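Local coordinates for alpha-toxin (Clostridium novyi, PDB 2VK9), which is a large clostridial toxin whose catalytic domain, of the GT-A clan, stands beside an N-terminal helical region, at residues A[78-83]-A[486-491]; A[85-90]-A[366-371]; A[94-99]-A[388-393]; A[382-387]-A[501-506]. All blocks are in the same frame, centred on the assembly; numbering follows the deposited sequence.

Interaction 1 of 4, residues A[78-83]-A[486-491]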
loop_
_atom_site.group_PDB
_atom_site.type_symbol
_atom_site.label_atom_id
_atom_site.label_comp_id
_atom_site.label_asym_id
_atom_site.label_seq_id
_atom_site.Cartn_x
_atom_site.Cartn_y
_atom_site.Cartn_z
ATOM N N SER A 78 -1.346 27.809 11.353
ATOM C CA SER A 78 -2.692 28.235 10.967
ATOM C C SER A 78 -2.946 28.026 9.479
ATOM O O SER A 78 -4.097 27.977 9.046
ATOM C CB SER A 78 -2.975 29.688 11.380
ATOM O OG SER A 78 -2.117 30.610 10.725
ATOM N N LEU A 79 -1.868 27.908 8.706
ATOM C CA LEU A 79 -1.962 27.495 7.312
ATOM C C LEU A 79 -2.518 26.069 7.215
ATOM O O LEU A 79 -3.270 25.751 6.298
ATOM C CB LEU A 79 -0.595 27.572 6.638
ATOM C CG LEU A 79 0.198 28.874 6.712
ATOM C CD1 LEU A 79 1.575 28.668 6.093
ATOM C CD2 LEU A 79 -0.531 30.023 6.033
ATOM N N TYR A 80 -2.137 25.224 8.173
ATOM C CA TYR A 80 -2.619 23.855 8.257
ATOM C C TYR A 80 -4.100 23.837 8.604
ATOM O O TYR A 80 -4.877 23.073 8.031
ATOM C CB TYR A 80 -1.850 23.075 9.324
ATOM C CG TYR A 80 -0.349 22.992 9.125
ATOM C CD1 TYR A 80 0.212 22.998 7.849
ATOM C CD2 TYR A 80 0.510 22.867 10.219
ATOM C CE1 TYR A 80 1.577 22.910 7.669
ATOM C CE2 TYR A 80 1.875 22.768 10.044
ATOM C CZ TYR A 80 2.400 22.793 8.767
ATOM O OH TYR A 80 3.752 22.700 8.571
ATOM N N SER A 81 -4.487 24.676 9.558
ATOM C CA SER A 81 -5.884 24.784 9.958
ATOM C C SER A 81 -6.713 25.345 8.825
ATOM O O SER A 81 -7.895 25.038 8.706
ATOM C CB SER A 81 -6.027 25.667 11.195
ATOM O OG SER A 81 -5.595 24.963 12.348
ATOM N N GLU A 82 -6.084 26.172 7.999
ATOM C CA GLU A 82 -6.748 26.741 6.849
ATOM C C GLU A 82 -6.852 25.688 5.758
ATOM O O GLU A 82 -7.841 25.646 5.032
ATOM C CB GLU A 82 -6.005 27.984 6.354
ATOM C CG GLU A 82 -6.687 28.711 5.200
ATOM C CD GLU A 82 -7.896 29.547 5.622
ATOM O OE1 GLU A 82 -8.281 29.538 6.820
ATOM O OE2 GLU A 82 -8.458 30.235 4.738
ATOM N N LEU A 83 -5.833 24.838 5.654
ATOM C CA LEU A 83 -5.847 23.724 4.708
ATOM C C LEU A 83 -6.986 22.783 5.079
ATOM O O LEU A 83 -7.777 22.400 4.223
ATOM C CB LEU A 83 -4.511 22.982 4.731
ATOM C CG LEU A 83 -4.000 22.267 3.478
ATOM C CD1 LEU A 83 -2.637 21.708 3.748
ATOM C CD2 LEU A 83 -4.879 21.143 3.068
ATOM N N ASP A 486 3.198 15.193 2.313
ATOM C CA ASP A 486 3.489 16.118 1.215
ATOM C C ASP A 486 2.379 17.159 1.084
ATOM O O ASP A 486 2.637 18.357 1.057
ATOM C CB ASP A 486 3.563 15.355 -0.130
ATOM C CG ASP A 486 4.943 14.773 -0.447
ATOM O OD1 ASP A 486 5.899 14.967 0.340
ATOM O OD2 ASP A 486 5.069 14.123 -1.523
ATOM N N THR A 487 1.144 16.682 0.988
ATOM C CA THR A 487 0.006 17.532 0.699
ATOM C C THR A 487 -0.265 18.493 1.855
ATOM O O THR A 487 -0.414 19.700 1.649
ATOM C CB THR A 487 -1.260 16.685 0.390
ATOM O OG1 THR A 487 -1.014 15.847 -0.744
ATOM C CG2 THR A 487 -2.458 17.575 0.092
ATOM N N TYR A 488 -0.301 17.950 3.063
ATOM C CA TYR A 488 -0.717 18.699 4.234
ATOM C C TYR A 488 0.314 19.742 4.675
ATOM O O TYR A 488 -0.051 20.791 5.217
ATOM C CB TYR A 488 -1.057 17.725 5.363
ATOM C CG TYR A 488 -1.598 18.344 6.635
ATOM C CD1 TYR A 488 -2.918 18.797 6.723
ATOM C CD2 TYR A 488 -0.789 18.447 7.766
ATOM C CE1 TYR A 488 -3.409 19.355 7.911
ATOM C CE2 TYR A 488 -1.266 18.997 8.949
ATOM C CZ TYR A 488 -2.570 19.443 9.019
ATOM O OH TYR A 488 -3.005 19.983 10.209
ATOM N N HIS A 489 1.592 19.455 4.429
ATOM C CA HIS A 489 2.680 20.352 4.819
ATOM C C HIS A 489 3.259 21.150 3.652
ATOM O O HIS A 489 4.334 21.745 3.781
ATOM C CB HIS A 489 3.799 19.593 5.554
ATOM C CG HIS A 489 3.461 19.220 6.968
ATOM N ND1 HIS A 489 4.028 18.138 7.607
ATOM C CD2 HIS A 489 2.603 19.774 7.860
ATOM C CE1 HIS A 489 3.540 18.045 8.831
ATOM N NE2 HIS A 489 2.674 19.027 9.011
ATOM N N PHE A 490 2.554 21.164 2.523
ATOM C CA PHE A 490 2.944 21.962 1.358
ATOM C C PHE A 490 4.339 21.672 0.798
ATOM O O PHE A 490 4.982 22.562 0.250
ATOM C CB PHE A 490 2.842 23.449 1.672
ATOM C CG PHE A 490 1.554 23.845 2.302
ATOM C CD1 PHE A 490 1.476 24.058 3.667
ATOM C CD2 PHE A 490 0.414 24.023 1.526
ATOM C CE1 PHE A 490 0.281 24.435 4.258
ATOM C CE2 PHE A 490 -0.787 24.394 2.111
ATOM C CZ PHE A 490 -0.853 24.605 3.480
ATOM N N ILE A 491 4.801 20.434 0.931
ATOM C CA ILE A 491 6.105 20.041 0.405
ATOM C C ILE A 491 5.962 18.927 -0.642
ATOM O O ILE A 491 4.846 18.615 -1.068
ATOM C CB ILE A 491 7.083 19.658 1.542
ATOM C CG1 ILE A 491 6.522 18.500 2.386
ATOM C CG2 ILE A 491 7.389 20.901 2.401
ATOM C CD1 ILE A 491 7.246 18.242 3.710
#
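The ring of Y80 has H489 over one face, with NE2 above it, and F490 at its edge, where F490 CE1 lies near the ring plane, 3.9 Å from Y80 CD1. Y488 lies on the same side of the Y80 plane as H489. Its ring is nearly parallel to that of Y80, the planes 24° apart, but is slid so far toward the base of the Y80 side chain, with 5.2 Å between centroids, that the two barely overlap; the closest carbons are Y80 CB and Y488 CZ at 3.7 Å. The H489 ring is tilted more, at 49° to Y80, and completes an aromatic cluster. At the F490 ring, the edge receives L79 O in plane, 3.9 Å from CZ. L83 comes at F490 from the opposite direction, setting CG and CD1 against F490 CZ; L83 CD1 also meets Y488 CD1 at 4.2 Å.

Y488 CG is anti to the backbone N (chi1 -176°), which swings the ring back across the Y80 base. F490 reaches the helix because the chain reverses directly after 477-488: F490 is left-handed, and I491 N bonds to D486 O (3.0 Å) around a weak F490 N to T487 O bond, the pattern of a Schellman motif.

Helix 42-62 flanks this group, with Y46, L49, S50 and N53 against F490, and Y46 OH bonds to T487 O. T487 OG1 is held by N400 of helix 396-422. The end of helix 477-488 is thus packed against helix 69-90, helix 42-62 and helix 396-422.

Interaction 2 of 4, residues A[85-90]-A[366-371]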
loop_
_atom_site.group_PDB
_atom_site.type_symbol
_atom_site.label_atom_id
_atom_site.label_comp_id
_atom_site.label_asym_id
_atom_site.label_seq_id
_atom_site.Cartn_x
_atom_site.Cartn_y
_atom_site.Cartn_z
ATOM N N GLU A 85 -9.723 23.487 6.677
ATOM C CA GLU A 85 -11.006 24.098 6.345
ATOM C C GLU A 85 -11.282 24.039 4.852
ATOM O O GLU A 85 -12.416 23.827 4.432
ATOM C CB GLU A 85 -11.075 25.550 6.830
ATOM C CG GLU A 85 -11.410 25.714 8.319
ATOM C CD GLU A 85 -12.734 25.051 8.732
ATOM O OE1 GLU A 85 -13.776 25.299 8.065
ATOM O OE2 GLU A 85 -12.725 24.285 9.734
ATOM N N LEU A 86 -10.235 24.217 4.059
ATOM C CA LEU A 86 -10.370 24.209 2.612
ATOM C C LEU A 86 -10.766 22.825 2.122
ATOM O O LEU A 86 -11.608 22.698 1.238
ATOM C CB LEU A 86 -9.072 24.662 1.935
ATOM C CG LEU A 86 -9.159 24.843 0.409
ATOM C CD1 LEU A 86 -10.146 25.956 0.030
ATOM C CD2 LEU A 86 -7.780 25.104 -0.194
ATOM N N ILE A 87 -10.154 21.799 2.709
ATOM C CA ILE A 87 -10.440 20.419 2.372
ATOM C C ILE A 87 -11.892 20.108 2.697
ATOM O O ILE A 87 -12.609 19.581 1.854
ATOM C CB ILE A 87 -9.496 19.458 3.113
ATOM C CG1 ILE A 87 -8.108 19.504 2.483
ATOM C CG2 ILE A 87 -10.017 18.035 3.086
ATOM C CD1 ILE A 87 -7.038 18.868 3.348
ATOM N N LYS A 88 -12.329 20.471 3.901
ATOM C CA LYS A 88 -13.679 20.155 4.365
ATOM C C LYS A 88 -14.801 20.758 3.535
ATOM O O LYS A 88 -15.845 20.123 3.359
ATOM C CB LYS A 88 -13.863 20.523 5.837
ATOM C CG LYS A 88 -13.304 19.469 6.761
ATOM C CD LYS A 88 -13.415 19.861 8.226
ATOM C CE LYS A 88 -12.570 18.911 9.095
ATOM N NZ LYS A 88 -12.485 19.366 10.523
ATOM N N ASN A 89 -14.608 21.967 3.019
ATOM C CA ASN A 89 -15.688 22.592 2.262
ATOM C C ASN A 89 -15.486 22.539 0.750
ATOM O O ASN A 89 -16.287 23.067 -0.014
ATOM C CB ASN A 89 -16.014 24.003 2.792
ATOM C CG ASN A 89 -15.176 25.082 2.146
ATOM O OD1 ASN A 89 -13.964 25.157 2.357
ATOM N ND2 ASN A 89 -15.821 25.937 1.360
ATOM N N SER A 90 -14.418 21.877 0.328
ATOM C CA SER A 90 -14.218 21.585 -1.083
ATOM C C SER A 90 -14.655 20.160 -1.359
ATOM O O SER A 90 -14.663 19.717 -2.504
ATOM C CB SER A 90 -12.759 21.785 -1.502
ATOM O OG SER A 90 -11.896 20.950 -0.752
ATOM N N SER A 366 -12.685 15.716 -1.519
ATOM C CA SER A 366 -12.018 16.925 -1.966
ATOM C C SER A 366 -10.991 16.572 -3.042
ATOM O O SER A 366 -10.336 15.534 -2.951
ATOM C CB SER A 366 -11.336 17.613 -0.783
ATOM O OG SER A 366 -10.709 18.812 -1.200
ATOM N N GLN A 367 -10.852 17.430 -4.051
ATOM C CA GLN A 367 -9.852 17.223 -5.101
ATOM C C GLN A 367 -8.404 17.309 -4.589
ATOM O O GLN A 367 -7.461 17.038 -5.332
ATOM C CB GLN A 367 -10.057 18.200 -6.256
ATOM C CG GLN A 367 -9.733 19.638 -5.914
ATOM C CD GLN A 367 -9.634 20.531 -7.146
ATOM O OE1 GLN A 367 -9.124 20.117 -8.214
ATOM N NE2 GLN A 367 -10.117 21.773 -7.006
ATOM N N LEU A 368 -8.241 17.688 -3.325
ATOM C CA LEU A 368 -6.932 17.809 -2.702
ATOM C C LEU A 368 -6.502 16.518 -2.007
ATOM O O LEU A 368 -5.306 16.272 -1.855
ATOM C CB LEU A 368 -6.941 18.951 -1.684
ATOM C CG LEU A 368 -7.146 20.405 -2.147
ATOM C CD1 LEU A 368 -7.382 21.304 -0.945
ATOM C CD2 LEU A 368 -5.975 20.915 -2.984
ATOM N N GLU A 369 -7.476 15.700 -1.598
ATOM C CA GLU A 369 -7.228 14.529 -0.748
ATOM C C GLU A 369 -7.359 13.189 -1.497
ATOM O O GLU A 369 -7.834 13.131 -2.628
ATOM C CB GLU A 369 -8.168 14.558 0.484
ATOM C CG GLU A 369 -9.677 14.342 0.161
ATOM C CD GLU A 369 -10.658 14.571 1.353
ATOM O OE1 GLU A 369 -10.225 14.619 2.538
ATOM O OE2 GLU A 369 -11.887 14.697 1.090
ATOM N N ILE A 370 -6.885 12.123 -0.861
ATOM C CA ILE A 370 -7.314 10.765 -1.178
ATOM C C ILE A 370 -7.855 10.265 0.140
ATOM O O ILE A 370 -7.513 10.812 1.193
ATOM C CB ILE A 370 -6.167 9.836 -1.672
ATOM C CG1 ILE A 370 -5.067 9.697 -0.616
ATOM C CG2 ILE A 370 -5.585 10.331 -3.009
ATOM C CD1 ILE A 370 -3.932 8.813 -1.043
ATOM N N LEU A 371 -8.715 9.256 0.109
ATOM C CA LEU A 371 -9.163 8.666 1.356
ATOM C C LEU A 371 -8.590 7.270 1.492
ATOM O O LEU A 371 -8.489 6.531 0.512
ATOM C CB LEU A 371 -10.680 8.690 1.464
ATOM C CG LEU A 371 -11.265 10.110 1.425
ATOM C CD1 LEU A 371 -12.785 10.072 1.429
ATOM C CD2 LEU A 371 -10.738 11.003 2.553
HETATM O O HOH W 1 -12.854 19.969 -5.047
#
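L86 lays CD2 against L368 CD1 at 3.9 Å, with the two leucine side chains at about a right angle. One residue on, I87 adds CG1 to the same methyl, 3.9 Å from L368 CD1, so that L368 CD1 sits against both helix side chains. The other branch of I87, CG2, points to the E369 carboxylate and lies 3.5 Å from its OE1. That carboxylate is held within the loop by S366 N, which gives a nearly straight bond to E369 OE2 (2.9 Å, 175°), and from outside by R91, which forms a salt bridge to the same oxygen.

S90 makes the polar link. S366 OG, placed anti to its own backbone N (chi1 -179°), reaches across and donates to S90 OG; the modelled separation of 2.5 Å is very short and its exact value doubtful. S90 OG in turn lies near the helix carbonyls L86 O and I87 O. Beside this pair a water donates to S90 O and accepts a weak bond from Q367 N.

Residues S366 to E369 form a type I beta turn, closed by E369 N to S366 O (3.2 Å), and a weak bond from L368 N to S366 OG gives it the character of an ST turn. The contact is a helix end docked on a turn, joining helix 69-90 to the chain just before edge strand 371-376 of the mixed sheet in this GT-A fold.

Interaction 3 of 4, residues A[94-99]-A[388-393]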
loop_
_atom_site.group_PDB
_atom_site.type_symbol
_atom_site.label_atom_id
_atom_site.label_comp_id
_atom_site.label_asym_id
_atom_site.label_seq_id
_atom_site.Cartn_x
_atom_site.Cartn_y
_atom_site.Cartn_z
ATOM N N THR A 94 -19.109 17.390 -4.437
ATOM C CA THR A 94 -18.171 16.697 -5.323
ATOM C C THR A 94 -18.010 15.282 -4.802
ATOM O O THR A 94 -17.774 15.072 -3.609
ATOM C CB THR A 94 -16.765 17.368 -5.415
ATOM O OG1 THR A 94 -16.059 17.237 -4.174
ATOM C CG2 THR A 94 -16.862 18.846 -5.794
ATOM N N ILE A 95 -18.145 14.314 -5.700
ATOM C CA ILE A 95 -18.087 12.903 -5.327
ATOM C C ILE A 95 -17.068 12.111 -6.153
ATOM O O ILE A 95 -16.666 12.533 -7.245
ATOM C CB ILE A 95 -19.483 12.248 -5.415
ATOM C CG1 ILE A 95 -20.004 12.286 -6.849
ATOM C CG2 ILE A 95 -20.453 12.940 -4.456
ATOM C CD1 ILE A 95 -21.128 11.343 -7.099
ATOM N N ALA A 96 -16.642 10.974 -5.611
ATOM C CA ALA A 96 -15.710 10.092 -6.294
ATOM C C ALA A 96 -16.401 9.408 -7.448
ATOM O O ALA A 96 -17.579 9.072 -7.352
ATOM C CB ALA A 96 -15.189 9.071 -5.339
ATOM N N SER A 97 -15.673 9.210 -8.543
ATOM C CA SER A 97 -16.195 8.454 -9.683
ATOM C C SER A 97 -16.743 7.114 -9.209
ATOM O O SER A 97 -16.207 6.516 -8.276
ATOM C CB SER A 97 -15.110 8.217 -10.734
ATOM O OG SER A 97 -14.589 9.438 -11.222
ATOM N N LYS A 98 -17.811 6.644 -9.846
ATOM C CA LYS A 98 -18.415 5.378 -9.456
ATOM C C LYS A 98 -17.775 4.198 -10.170
ATOM O O LYS A 98 -18.394 3.478 -10.953
ATOM C CB LYS A 98 -19.927 5.430 -9.588
ATOM C CG LYS A 98 -20.492 6.286 -8.479
ATOM C CD LYS A 98 -21.963 6.249 -8.405
ATOM C CE LYS A 98 -22.422 7.146 -7.297
ATOM N NZ LYS A 98 -23.855 6.862 -6.994
ATOM N N ASN A 99 -16.492 4.046 -9.870
ATOM C CA ASN A 99 -15.708 2.919 -10.280
ATOM C C ASN A 99 -15.246 2.208 -9.040
ATOM O O ASN A 99 -14.779 2.843 -8.102
ATOM C CB ASN A 99 -14.507 3.401 -11.068
ATOM C CG ASN A 99 -14.903 4.057 -12.360
ATOM O OD1 ASN A 99 -15.776 3.559 -13.082
ATOM N ND2 ASN A 99 -14.270 5.181 -12.669
ATOM N N PHE A 388 -7.604 -0.001 0.831
ATOM C CA PHE A 388 -8.826 0.698 0.437
ATOM C C PHE A 388 -8.482 2.162 0.194
ATOM O O PHE A 388 -8.088 2.875 1.123
ATOM C CB PHE A 388 -9.875 0.567 1.538
ATOM C CG PHE A 388 -11.254 1.013 1.142
ATOM C CD1 PHE A 388 -12.133 0.139 0.515
ATOM C CD2 PHE A 388 -11.696 2.287 1.442
ATOM C CE1 PHE A 388 -13.423 0.538 0.168
ATOM C CE2 PHE A 388 -12.982 2.689 1.094
ATOM C CZ PHE A 388 -13.838 1.814 0.460
ATOM N N ILE A 389 -8.608 2.591 -1.062
ATOM C CA ILE A 389 -8.220 3.926 -1.491
ATOM C C ILE A 389 -9.344 4.556 -2.291
ATOM O O ILE A 389 -9.877 3.938 -3.215
ATOM C CB ILE A 389 -6.992 3.881 -2.414
ATOM C CG1 ILE A 389 -5.879 3.003 -1.833
ATOM C CG2 ILE A 389 -6.480 5.284 -2.715
ATOM C CD1 ILE A 389 -4.803 2.653 -2.864
ATOM N N ILE A 390 -9.706 5.787 -1.952
ATOM C CA ILE A 390 -10.685 6.515 -2.744
ATOM C C ILE A 390 -10.043 7.783 -3.256
ATOM O O ILE A 390 -9.514 8.561 -2.472
ATOM C CB ILE A 390 -11.930 6.889 -1.933
ATOM C CG1 ILE A 390 -12.610 5.637 -1.376
ATOM C CG2 ILE A 390 -12.903 7.673 -2.806
ATOM C CD1 ILE A 390 -13.587 5.928 -0.269
ATOM N N SER A 391 -10.084 7.986 -4.568
ATOM C CA SER A 391 -9.532 9.183 -5.184
ATOM C C SER A 391 -10.076 9.356 -6.580
ATOM O O SER A 391 -10.216 8.375 -7.296
ATOM C CB SER A 391 -8.014 9.062 -5.284
ATOM O OG SER A 391 -7.467 10.072 -6.126
ATOM N N ASN A 392 -10.371 10.596 -6.967
ATOM C CA ASN A 392 -10.558 10.944 -8.381
ATOM C C ASN A 392 -9.207 11.094 -9.073
ATOM O O ASN A 392 -8.206 11.320 -8.396
ATOM C CB ASN A 392 -11.425 12.190 -8.526
ATOM C CG ASN A 392 -12.883 11.888 -8.287
ATOM O OD1 ASN A 392 -13.354 10.817 -8.661
ATOM N ND2 ASN A 392 -13.600 12.798 -7.650
ATOM N N ASN A 393 -9.144 10.930 -10.395
ATOM C CA ASN A 393 -7.816 10.905 -11.028
ATOM C C ASN A 393 -7.076 12.241 -11.042
ATOM O O ASN A 393 -5.856 12.278 -11.201
ATOM C CB ASN A 393 -7.795 10.216 -12.400
ATOM C CG ASN A 393 -8.727 10.844 -13.405
ATOM O OD1 ASN A 393 -8.694 12.042 -13.654
ATOM N ND2 ASN A 393 -9.537 10.020 -14.020
HETATM O O HOH W 2 -11.778 10.054 -11.385
#
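N392 grips the 94-99 backbone with both ends of its side-chain amide. ND2 donates to I95 O in a nearly straight bond of 3.1 Å (171°), while OD1 accepts from S97 N at 2.8 Å (161°). The two ends meet their partners differently: S97 N lies in the carbonyl plane of the N392 amide, on a lone pair of OD1, whereas ND2 stands well above the I95 carbonyl plane although I95 O itself is within 5° of the N392 amide plane. Two bonds to one flat group fix its rotation, and the amide meets a C=O and an N-H two residues apart much as a neighbouring strand would, with A96 between them.

A water bridges the segments farther on, bonded to S97 OG at 2.9 Å and accepting from N393 N at 2.9 Å. On the N392 side S391 OG donates to N392 O (2.7 Å), a local bond where the chain leaves the strand. Apolar packing is small: A96 CB rests on I390 CG2 at 3.7 Å.

The 94-99 chain also bonds through its backbone to I363 and I365, and K98, centre of an inverse gamma turn, reaches D362 and D126 by salt bridges. From N99, which pairs with V281, it passes into strand 99-103. I390 packs on V281 of strand 280-283 and on L371 of strand 371-376, so the contact joins the entry to one central strand with the exit from strand 382-391.

Interaction 4 of 4, residues A[382-387]-A[501-506]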
loop_
_atom_site.group_PDB
_atom_site.type_symbol
_atom_site.label_atom_id
_atom_site.label_comp_id
_atom_site.label_asym_id
_atom_site.label_seq_id
_atom_site.Cartn_x
_atom_site.Cartn_y
_atom_site.Cartn_z
ATOM N N LYS A 382 -4.003 3.186 15.189
ATOM C CA LYS A 382 -4.353 3.050 13.773
ATOM C C LYS A 382 -3.209 3.478 12.852
ATOM O O LYS A 382 -2.374 4.309 13.214
ATOM C CB LYS A 382 -5.600 3.868 13.450
ATOM C CG LYS A 382 -6.895 3.348 14.053
ATOM C CD LYS A 382 -8.019 4.332 13.763
ATOM C CE LYS A 382 -9.386 3.706 13.942
ATOM N NZ LYS A 382 -10.450 4.570 13.337
ATOM N N THR A 383 -3.181 2.903 11.654
ATOM C CA THR A 383 -2.185 3.254 10.649
ATOM C C THR A 383 -2.784 3.146 9.248
ATOM O O THR A 383 -3.609 2.271 9.001
ATOM C CB THR A 383 -0.908 2.362 10.778
ATOM O OG1 THR A 383 0.123 2.855 9.911
ATOM C CG2 THR A 383 -1.203 0.882 10.448
ATOM N N PHE A 384 -2.372 4.039 8.346
ATOM C CA PHE A 384 -2.758 3.956 6.935
ATOM C C PHE A 384 -2.492 2.571 6.370
ATOM O O PHE A 384 -1.446 1.977 6.620
ATOM C CB PHE A 384 -1.996 4.966 6.075
ATOM C CG PHE A 384 -2.519 6.375 6.148
ATOM C CD1 PHE A 384 -3.881 6.640 6.165
ATOM C CD2 PHE A 384 -1.636 7.450 6.152
ATOM C CE1 PHE A 384 -4.353 7.957 6.223
ATOM C CE2 PHE A 384 -2.100 8.767 6.200
ATOM C CZ PHE A 384 -3.457 9.021 6.240
ATOM N N SER A 385 -3.464 2.068 5.617
ATOM C CA SER A 385 -3.318 0.864 4.820
ATOM C C SER A 385 -3.669 1.231 3.388
ATOM O O SER A 385 -4.550 2.062 3.163
ATOM C CB SER A 385 -4.275 -0.210 5.311
ATOM O OG SER A 385 -4.120 -1.398 4.564
ATOM N N ASN A 386 -2.988 0.625 2.420
ATOM C CA ASN A 386 -3.314 0.865 1.018
ATOM C C ASN A 386 -4.280 -0.182 0.446
ATOM O O ASN A 386 -4.348 -0.392 -0.767
ATOM C CB ASN A 386 -2.041 1.002 0.173
ATOM C CG ASN A 386 -1.269 -0.298 0.047
ATOM O OD1 ASN A 386 -1.312 -1.146 0.940
ATOM N ND2 ASN A 386 -0.544 -0.453 -1.065
ATOM N N ALA A 387 -5.039 -0.815 1.338
ATOM C CA ALA A 387 -6.018 -1.836 0.972
ATOM C C ALA A 387 -7.344 -1.259 0.486
ATOM O O ALA A 387 -8.120 -1.952 -0.173
ATOM C CB ALA A 387 -6.251 -2.760 2.134
ATOM N N GLN A 501 -3.491 12.369 14.745
ATOM C CA GLN A 501 -4.451 13.466 14.656
ATOM C C GLN A 501 -4.593 13.958 13.210
ATOM O O GLN A 501 -5.706 14.165 12.726
ATOM C CB GLN A 501 -4.037 14.593 15.625
ATOM C CG GLN A 501 -4.649 15.981 15.381
ATOM C CD GLN A 501 -6.052 16.147 15.954
ATOM O OE1 GLN A 501 -6.446 15.452 16.896
ATOM N NE2 GLN A 501 -6.810 17.088 15.389
ATOM N N ASN A 502 -3.471 14.107 12.516
ATOM C CA ASN A 502 -3.486 14.636 11.150
ATOM C C ASN A 502 -3.889 13.638 10.067
ATOM O O ASN A 502 -4.470 14.014 9.056
ATOM C CB ASN A 502 -2.146 15.284 10.813
ATOM C CG ASN A 502 -2.040 16.708 11.337
ATOM O OD1 ASN A 502 -3.051 17.364 11.619
ATOM N ND2 ASN A 502 -0.810 17.199 11.464
ATOM N N GLN A 503 -3.577 12.368 10.285
ATOM C CA GLN A 503 -3.952 11.316 9.362
ATOM C C GLN A 503 -5.450 11.166 9.304
ATOM O O GLN A 503 -5.991 10.747 8.290
ATOM C CB GLN A 503 -3.363 9.992 9.806
ATOM C CG GLN A 503 -1.870 9.913 9.691
ATOM C CD GLN A 503 -1.328 8.566 10.099
ATOM O OE1 GLN A 503 -2.066 7.584 10.211
ATOM N NE2 GLN A 503 -0.023 8.508 10.310
ATOM N N GLU A 504 -6.117 11.493 10.403
ATOM C CA GLU A 504 -7.563 11.341 10.493
ATOM C C GLU A 504 -8.271 12.070 9.345
ATOM O O GLU A 504 -9.306 11.619 8.869
ATOM C CB GLU A 504 -8.073 11.806 11.863
ATOM C CG GLU A 504 -9.425 11.208 12.268
ATOM C CD GLU A 504 -9.824 11.521 13.721
ATOM O OE1 GLU A 504 -8.932 11.904 14.527
ATOM O OE2 GLU A 504 -11.034 11.379 14.056
ATOM N N ILE A 505 -7.680 13.174 8.891
ATOM C CA ILE A 505 -8.186 13.961 7.766
ATOM C C ILE A 505 -8.359 13.112 6.508
ATOM O O ILE A 505 -9.370 13.208 5.817
ATOM C CB ILE A 505 -7.228 15.122 7.429
ATOM C CG1 ILE A 505 -7.137 16.105 8.592
ATOM C CG2 ILE A 505 -7.654 15.847 6.150
ATOM C CD1 ILE A 505 -5.907 17.006 8.519
ATOM N N PHE A 506 -7.369 12.283 6.209
ATOM C CA PHE A 506 -7.376 11.512 4.981
ATOM C C PHE A 506 -7.934 10.123 5.185
ATOM O O PHE A 506 -7.718 9.251 4.363
ATOM C CB PHE A 506 -5.958 11.408 4.427
ATOM C CG PHE A 506 -5.367 12.714 4.043
ATOM C CD1 PHE A 506 -4.696 13.486 4.978
ATOM C CD2 PHE A 506 -5.479 13.176 2.743
ATOM C CE1 PHE A 506 -4.143 14.702 4.625
ATOM C CE2 PHE A 506 -4.926 14.385 2.371
ATOM C CZ PHE A 506 -4.252 15.154 3.318
#
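Residues K382 to S385 of strand 382-391 run past helix 500-503, the backbones being nearest at F384 and Q503, whose CA atoms are 7.8 Å apart. The chain then turns a corner at N386 and A387, within that interrupted strand, and leaves the contact. On the other side F506 N bonds back to Q503 O (2.9 Å), which keeps the chain coiled and brings F506 round to the same ring as Q503.

The contact is carried by F384. The Q503 side chain lies along one face of its ring: CB is 3.7 Å from F384 CZ, CG is 3.7 Å from F384 CE2, and the terminal amide is stacked on the ring, its plane only 18° from the ring plane, with OE1 4.0 Å above the centre. An extended chain beyond CG (chi2 -178°) carries the amide that far over the ring. Its polar ends are held from outside, OE1 by R374 NH1 and NE2 by L498 O, which fixes the amide rotation. F506 adds CB, 3.9 Å from F384 CZ, while its ring turns away toward E369 and T484. K382 ends in a salt bridge to E507.

Such amide-on-aromatic stacking sets a polar side chain flat on a ring while leaving its own bonds intact. Here it docks a short helix against strand 382-391, which runs antiparallel between strands 280-283 and 371-376 in the mixed sheet of the GT-A fold.

Overall arrangement
From the N terminus, helix 69-90 opens interactions 1 and 2 in turn, and the chain leaving it opens interaction 3 at 94-99. The first loop to close is that of interaction 2, at 366-371; strand 382-391 then opens interaction 4 and, at its far end, closes interaction 3. Residues 486-491 close interaction 1, and 501-506 close interaction 4. Interactions 2 and 3 both lie within the span of interaction 1 and cross each other; interaction 4 crosses 1 and 3 but follows 2 in series. Together they tie the N-terminal helices, the end of helix 477-488 and the chain at 501-506 to the sheet around strands 371-376 and 382-391, with interaction 3 at the entry to strand 99-103.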